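Local structure of CbsA (Xanthomonas oryzae pv. oryzae, 5XYH) at residues Gly13-Asp18 against Ser44-Val49; Met344-Ala349 against Tyr357-Gly362. The protein hydrolyses cellulose as a family 6 exoglucanase, probably releasing cellobiose from chain ends and so helping this rice pathogen to degrade plant cell walls. One frame throughout, in Å; residues are numbered along the deposited sequence.

Interaction 1 of 2, residues Gly13-Asp18 against Ser44-Val49; sequences GYVNPD and SYPTYV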
ATOM      1  N   GLY A  13      17.297  -4.279  -3.973  1.00 18.51           N
ATOM      2  CA  GLY A  13      16.043  -4.847  -3.524  1.00 17.53           C
ATOM      3  C   GLY A  13      15.787  -6.200  -4.152  1.00 16.96           C
ATOM      4  O   GLY A  13      16.225  -6.490  -5.264  1.00 16.60           O
ATOM      5  N   TYR A  14      15.045  -7.020  -3.421  1.00 17.12           N
ATOM      6  CA  TYR A  14      14.723  -8.373  -3.861  1.00 16.34           C
ATOM      7  C   TYR A  14      13.684  -8.336  -4.978  1.00 16.49           C
ATOM      8  O   TYR A  14      12.623  -7.721  -4.833  1.00 17.22           O
ATOM      9  CB  TYR A  14      14.229  -9.182  -2.656  1.00 16.57           C
ATOM     10  CG  TYR A  14      13.485 -10.456  -2.992  1.00 16.91           C
ATOM     11  CD1 TYR A  14      14.111 -11.478  -3.699  1.00 16.19           C
ATOM     12  CD2 TYR A  14      12.160 -10.640  -2.600  1.00 15.46           C
ATOM     13  CE1 TYR A  14      13.436 -12.649  -4.013  1.00 16.54           C
ATOM     14  CE2 TYR A  14      11.480 -11.811  -2.908  1.00 15.78           C
ATOM     15  CZ  TYR A  14      12.129 -12.812  -3.614  1.00 15.80           C
ATOM     16  OH  TYR A  14      11.475 -13.988  -3.937  1.00 14.99           O
ATOM     17  N   VAL A  15      14.000  -8.971  -6.103  1.00 16.12           N
ATOM     18  CA  VAL A  15      13.115  -9.038  -7.268  1.00 16.55           C
ATOM     19  C   VAL A  15      12.389 -10.385  -7.229  1.00 15.55           C
ATOM     20  O   VAL A  15      13.009 -11.444  -7.365  1.00 16.42           O
ATOM     21  CB  VAL A  15      13.889  -8.851  -8.582  1.00 16.71           C
ATOM     22  CG1 VAL A  15      12.966  -9.043  -9.784  1.00 16.23           C
ATOM     23  CG2 VAL A  15      14.589  -7.461  -8.640  1.00 16.08           C
ATOM     24  N   ASN A  16      11.078 -10.342  -7.032  1.00 15.38           N
ATOM     25  CA  ASN A  16      10.281 -11.542  -6.784  1.00 15.50           C
ATOM     26  C   ASN A  16      10.075 -12.324  -8.075  1.00 14.99           C
ATOM     27  O   ASN A  16       9.444 -11.809  -9.005  1.00 14.64           O
ATOM     28  CB  ASN A  16       8.935 -11.150  -6.172  1.00 14.33           C
ATOM     29  CG  ASN A  16       8.015 -12.356  -5.901  1.00 15.62           C
ATOM     30  OD1 ASN A  16       8.399 -13.521  -6.061  1.00 15.77           O
ATOM     31  ND2 ASN A  16       6.784 -12.063  -5.478  1.00 15.07           N
ATOM     32  N   PRO A  17      10.575 -13.561  -8.175  1.00 15.72           N
ATOM     33  CA  PRO A  17      10.401 -14.321  -9.424  1.00 16.06           C
ATOM     34  C   PRO A  17       8.955 -14.657  -9.724  1.00 15.86           C
ATOM     35  O   PRO A  17       8.629 -14.945 -10.884  1.00 16.01           O
ATOM     36  CB  PRO A  17      11.239 -15.589  -9.196  1.00 17.43           C
ATOM     37  CG  PRO A  17      11.443 -15.673  -7.733  1.00 17.45           C
ATOM     38  CD  PRO A  17      11.426 -14.270  -7.202  1.00 16.22           C
ATOM     39  N   ASP A  18       8.068 -14.616  -8.729  1.00 15.22           N
ATOM     40  CA  ASP A  18       6.658 -14.837  -9.033  1.00 15.15           C
ATOM     41  C   ASP A  18       6.069 -13.653  -9.789  1.00 14.95           C
ATOM     42  O   ASP A  18       5.237 -13.833 -10.685  1.00 14.84           O
ATOM     43  CB  ASP A  18       5.876 -15.099  -7.757  1.00 15.49           C
ATOM     44  CG  ASP A  18       6.294 -16.380  -7.081  1.00 16.84           C
ATOM     45  OD1 ASP A  18       6.676 -17.334  -7.800  1.00 17.98           O
ATOM     46  OD2 ASP A  18       6.235 -16.424  -5.833  1.00 16.73           O
ATOM     47  N   SER A  44      12.092  -5.831 -13.776  1.00 14.68           N
ATOM     48  CA  SER A  44      13.414  -5.723 -13.168  1.00 16.83           C
ATOM     49  C   SER A  44      13.379  -5.020 -11.813  1.00 16.76           C
ATOM     50  O   SER A  44      14.414  -4.958 -11.135  1.00 16.51           O
ATOM     51  CB  SER A  44      14.399  -4.993 -14.102  1.00 18.15           C
ATOM     52  OG  SER A  44      14.139  -3.596 -14.237  1.00 17.64           O
ATOM     53  N   TYR A  45      12.191  -4.499 -11.384  1.00 15.51           N
ATOM     54  CA  TYR A  45      12.128  -3.716 -10.162  1.00 14.75           C
ATOM     55  C   TYR A  45      11.653  -4.565  -8.990  1.00 14.60           C
ATOM     56  O   TYR A  45      10.837  -5.474  -9.163  1.00 15.00           O
ATOM     57  CB  TYR A  45      11.184  -2.526 -10.335  1.00 14.57           C
ATOM     58  CG  TYR A  45      11.665  -1.493 -11.340  1.00 15.26           C
ATOM     59  CD1 TYR A  45      12.895  -0.844 -11.183  1.00 16.11           C
ATOM     60  CD2 TYR A  45      10.871  -1.137 -12.425  1.00 16.03           C
ATOM     61  CE1 TYR A  45      13.331   0.114 -12.100  1.00 16.77           C
ATOM     62  CE2 TYR A  45      11.288  -0.180 -13.333  1.00 16.63           C
ATOM     63  CZ  TYR A  45      12.525   0.437 -13.172  1.00 16.94           C
ATOM     64  OH  TYR A  45      12.923   1.391 -14.091  1.00 18.67           O
ATOM     65  N   PRO A  46      12.175  -4.298  -7.792  1.00 15.27           N
ATOM     66  CA  PRO A  46      11.687  -4.998  -6.595  1.00 15.19           C
ATOM     67  C   PRO A  46      10.213  -4.717  -6.361  1.00 13.89           C
ATOM     68  O   PRO A  46       9.755  -3.588  -6.536  1.00 13.41           O
ATOM     69  CB  PRO A  46      12.538  -4.412  -5.461  1.00 14.33           C
ATOM     70  CG  PRO A  46      13.746  -3.854  -6.115  1.00 16.25           C
ATOM     71  CD  PRO A  46      13.341  -3.438  -7.510  1.00 15.42           C
ATOM     72  N   THR A  47       9.483  -5.750  -5.928  1.00 14.32           N
ATOM     73  CA  THR A  47       8.080  -5.640  -5.537  1.00 13.77           C
ATOM     74  C   THR A  47       7.875  -6.350  -4.205  1.00 13.62           C
ATOM     75  O   THR A  47       8.564  -7.319  -3.893  1.00 13.42           O
ATOM     76  CB  THR A  47       7.120  -6.245  -6.598  1.00 14.30           C
ATOM     77  OG1 THR A  47       7.526  -7.585  -6.902  1.00 14.21           O
ATOM     78  CG2 THR A  47       7.118  -5.413  -7.883  1.00 13.98           C
ATOM     79  N   TYR A  48       6.929  -5.851  -3.410  1.00 13.35           N
ATOM     80  CA  TYR A  48       6.720  -6.398  -2.077  1.00 12.74           C
ATOM     81  C   TYR A  48       5.919  -7.698  -2.141  1.00 13.53           C
ATOM     82  O   TYR A  48       5.074  -7.892  -3.021  1.00 13.12           O
ATOM     83  CB  TYR A  48       6.030  -5.356  -1.182  1.00 13.24           C
ATOM     84  CG  TYR A  48       7.046  -4.485  -0.480  1.00 13.45           C
ATOM     85  CD1 TYR A  48       8.000  -3.795  -1.216  1.00 14.30           C
ATOM     86  CD2 TYR A  48       7.088  -4.383   0.919  1.00 13.46           C
ATOM     87  CE1 TYR A  48       8.960  -3.019  -0.606  1.00 13.84           C
ATOM     88  CE2 TYR A  48       8.055  -3.596   1.541  1.00 13.68           C
ATOM     89  CZ  TYR A  48       8.985  -2.926   0.763  1.00 14.16           C
ATOM     90  OH  TYR A  48       9.971  -2.149   1.319  1.00 15.41           O
ATOM     91  N   VAL A  49       6.222  -8.609  -1.214  1.00 13.24           N
ATOM     92  CA  VAL A  49       5.566  -9.917  -1.130  1.00 13.02           C
ATOM     93  C   VAL A  49       4.463  -9.855  -0.081  1.00 12.83           C
ATOM     94  O   VAL A  49       4.744  -9.667   1.106  1.00 12.81           O
ATOM     95  CB  VAL A  49       6.572 -11.020  -0.770  1.00 13.14           C
ATOM     96  CG1 VAL A  49       5.833 -12.321  -0.493  1.00 13.73           C
ATOM     97  CG2 VAL A  49       7.613 -11.187  -1.868  1.00 13.63           C
TER
HETATM   98  O   HOH W   1       9.809  -7.887  -8.310  1.00 12.67           O
HETATM   99  O   HOH W   2       5.872  -9.283  -5.300  1.00 15.25           O

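Interaction 2 of 2, residues Met344-Ala349 against Tyr357-Gly362; sequences MPPTAA and YVWGKG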
ATOM      1  N   MET A 344       6.620   6.231  -9.859  1.00 13.17           N
ATOM      2  CA  MET A 344       8.072   6.217  -9.723  1.00 13.74           C
ATOM      3  C   MET A 344       8.563   4.793  -9.467  1.00 13.41           C
ATOM      4  O   MET A 344       7.983   4.076  -8.633  1.00 12.55           O
ATOM      5  CB  MET A 344       8.536   7.125  -8.574  1.00 13.82           C
ATOM      6  CG  MET A 344       8.564   8.626  -8.876  1.00 15.81           C
ATOM      7  SD  MET A 344       9.776   9.108 -10.147  1.00 16.09           S
ATOM      8  CE  MET A 344      11.334   8.643  -9.376  1.00 18.73           C
ATOM      9  N   PRO A 345       9.617   4.354 -10.149  1.00 14.69           N
ATOM     10  CA  PRO A 345      10.263   3.075  -9.812  1.00 14.22           C
ATOM     11  C   PRO A 345      10.752   3.082  -8.374  1.00 13.73           C
ATOM     12  O   PRO A 345      10.962   4.153  -7.788  1.00 13.68           O
ATOM     13  CB  PRO A 345      11.449   3.009 -10.792  1.00 15.53           C
ATOM     14  CG  PRO A 345      11.132   4.011 -11.869  1.00 16.85           C
ATOM     15  CD  PRO A 345      10.345   5.093 -11.192  1.00 15.38           C
ATOM     16  N   PRO A 346      10.947   1.914  -7.770  1.00 13.89           N
ATOM     17  CA  PRO A 346      11.510   1.879  -6.412  1.00 13.71           C
ATOM     18  C   PRO A 346      12.800   2.689  -6.348  1.00 14.53           C
ATOM     19  O   PRO A 346      13.694   2.516  -7.171  1.00 15.15           O
ATOM     20  CB  PRO A 346      11.753   0.386  -6.172  1.00 13.98           C
ATOM     21  CG  PRO A 346      10.796  -0.314  -7.099  1.00 13.17           C
ATOM     22  CD  PRO A 346      10.728   0.567  -8.324  1.00 14.24           C
ATOM     23  N   THR A 347      12.870   3.617  -5.393  1.00 14.83           N
ATOM     24  CA  THR A 347      13.929   4.623  -5.340  1.00 14.61           C
ATOM     25  C   THR A 347      14.356   4.818  -3.894  1.00 15.59           C
ATOM     26  O   THR A 347      13.510   5.065  -3.032  1.00 14.87           O
ATOM     27  CB  THR A 347      13.457   5.980  -5.909  1.00 15.09           C
ATOM     28  OG1 THR A 347      13.037   5.844  -7.276  1.00 16.32           O
ATOM     29  CG2 THR A 347      14.561   7.039  -5.813  1.00 16.75           C
ATOM     30  N   ALA A 348      15.662   4.749  -3.632  1.00 15.99           N
ATOM     31  CA  ALA A 348      16.179   4.918  -2.276  1.00 16.88           C
ATOM     32  C   ALA A 348      16.356   6.399  -1.938  1.00 16.92           C
ATOM     33  O   ALA A 348      16.881   7.171  -2.748  1.00 15.81           O
ATOM     34  CB  ALA A 348      17.510   4.177  -2.133  1.00 16.66           C
ATOM     35  N   ALA A 349      15.887   6.798  -0.756  1.00 17.37           N
ATOM     36  CA  ALA A 349      16.152   8.120  -0.191  1.00 16.69           C
ATOM     37  C   ALA A 349      15.956   9.282  -1.170  1.00 17.54           C
ATOM     38  O   ALA A 349      16.868  10.095  -1.365  1.00 18.64           O
ATOM     39  CB  ALA A 349      17.556   8.152   0.398  1.00 17.86           C
ATOM     40  N   TYR A 357      10.793   5.332  -2.163  1.00 13.26           N
ATOM     41  CA  TYR A 357       9.612   4.958  -2.939  1.00 13.45           C
ATOM     42  C   TYR A 357       9.670   3.451  -3.140  1.00 13.06           C
ATOM     43  O   TYR A 357      10.723   2.919  -3.495  1.00 12.98           O
ATOM     44  CB  TYR A 357       9.561   5.663  -4.296  1.00 12.74           C
ATOM     45  CG  TYR A 357       9.557   7.182  -4.245  1.00 13.26           C
ATOM     46  CD1 TYR A 357       8.865   7.876  -3.261  1.00 14.30           C
ATOM     47  CD2 TYR A 357      10.245   7.917  -5.196  1.00 14.99           C
ATOM     48  CE1 TYR A 357       8.870   9.273  -3.216  1.00 14.20           C
ATOM     49  CE2 TYR A 357      10.257   9.302  -5.169  1.00 15.34           C
ATOM     50  CZ  TYR A 357       9.570   9.973  -4.181  1.00 16.14           C
ATOM     51  OH  TYR A 357       9.590  11.344  -4.163  1.00 15.98           O
ATOM     52  N   VAL A 358       8.554   2.756  -2.884  1.00 12.55           N
ATOM     53  CA  VAL A 358       8.511   1.301  -2.975  1.00 12.11           C
ATOM     54  C   VAL A 358       7.328   0.915  -3.858  1.00 12.37           C
ATOM     55  O   VAL A 358       6.369   1.671  -4.020  1.00 10.95           O
ATOM     56  CB  VAL A 358       8.392   0.608  -1.594  1.00 12.12           C
ATOM     57  CG1 VAL A 358       9.563   0.988  -0.667  1.00 13.36           C
ATOM     58  CG2 VAL A 358       7.049   0.926  -0.942  1.00 11.63           C
ATOM     59  N   TRP A 359       7.414  -0.270  -4.452  1.00 11.70           N
ATOM     60  CA  TRP A 359       6.255  -0.849  -5.129  1.00 11.35           C
ATOM     61  C   TRP A 359       5.642  -1.810  -4.121  1.00 12.72           C
ATOM     62  O   TRP A 359       5.973  -2.999  -4.078  1.00 13.22           O
ATOM     63  CB  TRP A 359       6.647  -1.533  -6.433  1.00 12.38           C
ATOM     64  CG  TRP A 359       6.915  -0.561  -7.524  1.00 11.95           C
ATOM     65  CD1 TRP A 359       6.993   0.801  -7.410  1.00 11.87           C
ATOM     66  CD2 TRP A 359       7.107  -0.859  -8.908  1.00 12.45           C
ATOM     67  NE1 TRP A 359       7.232   1.359  -8.633  1.00 12.82           N
ATOM     68  CE2 TRP A 359       7.319   0.363  -9.572  1.00 12.95           C
ATOM     69  CE3 TRP A 359       7.136  -2.046  -9.650  1.00 13.67           C
ATOM     70  CZ2 TRP A 359       7.548   0.438 -10.953  1.00 13.07           C
ATOM     71  CZ3 TRP A 359       7.371  -1.973 -11.025  1.00 13.64           C
ATOM     72  CH2 TRP A 359       7.571  -0.742 -11.658  1.00 14.30           C
ATOM     73  N   GLY A 360       4.779  -1.259  -3.264  1.00 12.29           N
ATOM     74  CA  GLY A 360       4.114  -2.072  -2.260  1.00 12.10           C
ATOM     75  C   GLY A 360       3.227  -3.126  -2.879  1.00 13.38           C
ATOM     76  O   GLY A 360       3.267  -4.296  -2.499  1.00 13.63           O
ATOM     77  N   LYS A 361       2.415  -2.731  -3.845  1.00 12.87           N
ATOM     78  CA  LYS A 361       1.638  -3.680  -4.621  1.00 13.18           C
ATOM     79  C   LYS A 361       2.137  -3.644  -6.055  1.00 13.66           C
ATOM     80  O   LYS A 361       2.044  -2.605  -6.718  1.00 13.64           O
ATOM     81  CB  LYS A 361       0.147  -3.359  -4.559  1.00 12.92           C
ATOM     82  CG  LYS A 361      -0.676  -4.232  -5.495  1.00 14.84           C
ATOM     83  CD  LYS A 361      -1.841  -4.875  -4.773  1.00 15.16           C
ATOM     84  CE  LYS A 361      -2.711  -5.659  -5.763  1.00 15.62           C
ATOM     85  NZ  LYS A 361      -3.822  -6.328  -5.046  1.00 16.68           N
ATOM     86  N   GLY A 362       2.658  -4.774  -6.529  1.00 14.58           N
ATOM     87  CA  GLY A 362       3.135  -4.881  -7.900  1.00 14.37           C
ATOM     88  C   GLY A 362       2.041  -4.683  -8.929  1.00 13.45           C
ATOM     89  O   GLY A 362       1.020  -5.382  -8.901  1.00 14.07           O
TER

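Interaction 1 of 2, residues Gly13-Asp18 against Ser44-Val49
P46 lies against the backbone of G13 and Y14, and this is where the two segments pack most tightly. Its CG stands 3.6 Å from G13 CA, while its CB and CA both approach the carbonyl oxygen of Y14; the P46 CA to Y14 O distance of 3.4 Å makes a CA-H...O contact. Next to it, V15 reaches with one methyl, CG2, to 3.5 Å from S44 O. With CG1 anti to the backbone N (chi1 175°), CG2 is the branch that comes to this oxygen.

Both segments belong to the N-terminal part of the chain in the family 6 fold, a distorted beta/alpha barrel. Residues 12-13 and 49-51 form short strands that both run parallel to strand 86-92, and N16 is the N-cap of helix 17-27. Its OD1 accepts from D18 N at 2.9 Å, with the donor above the carbonyl plane, and this bond helps to set the rotation of the amide, leaving ND2 turned toward a bridging water.

Toward N16 the contact becomes looser, and no direct hydrogen bond crosses it. Two waters fill in: one accepts from N16 N and donates to Y45 O, the second accepts from N16 ND2 at 2.9 Å and donates to Y48 O, and T47 OG1 is bonded to both. V49 CG2 touches two groups, N16 ND2 at 3.8 Å and, about at right angles to that, the edge of the Y14 ring, with Y14 CE2 4.1 Å away. The hydroxyl of Y14 is hydrogen-bonded to H72 of helix 69-79.

Interaction 2 of 2, residues Met344-Ala349 against Tyr357-Gly362
The indole of W359 meets P346 over one face and M344 at its edge. P346 CD lies over the five-membered ring, 3.6 Å from its centroid and 13° off the normal, a CH-pi contact. NE1 of W359 donates to M344 O at 2.8 Å, with an N-H...O angle of 158° and the oxygen close to the ring plane. The Y357 ring takes the second set of contacts: its CD2 is 3.9 Å from M344 CB and 3.8 Å from T347 CB. T347 and Y357 lie side by side and point the same way, whereas the methionine crosses the ring obliquely, its chain bent at chi2 and chi3.

Behind these side chains is the backbone of a beta hairpin. T347 and Y357 form an antiparallel hydrogen-bonded pair, T347 N to Y357 O and Y357 N to T347 O, each 2.9 Å. The same Y357 O also receives a CA-H...O contact from P346 CA at 3.2 Å. Further out, strand 354-358 runs parallel to 292-296 in the main sheet, and T297 OG1 is a second hydrogen-bond partner of M344 O. The ring of Y45 packs edge-to-face with W359.

With its N-H given to a carbonyl oxygen that lies close to the ring plane, and a proline CH over its face, the indole should be restrained both in position and in rotation, and its buried polar atom is satisfied.

Both segments of interaction 1 precede those of interaction 2 in the sequence, yet the two centres lie only about 10 Å apart. They touch directly: Y48 N and W359 O, 3.1 Å apart, probably form a hydrogen bond, and P46 O packs on P346 CG. Strands 12-13 and 49-51 pair with 86-92 near one end of the main mixed sheet, and hairpin 347-351/354-358 continues it at the other, beyond strand 292-296. The loops around these residues therefore meet between the two ends of the sheet, bringing early and late parts of the chain together, as might be expected where a curled sheet comes round on itself.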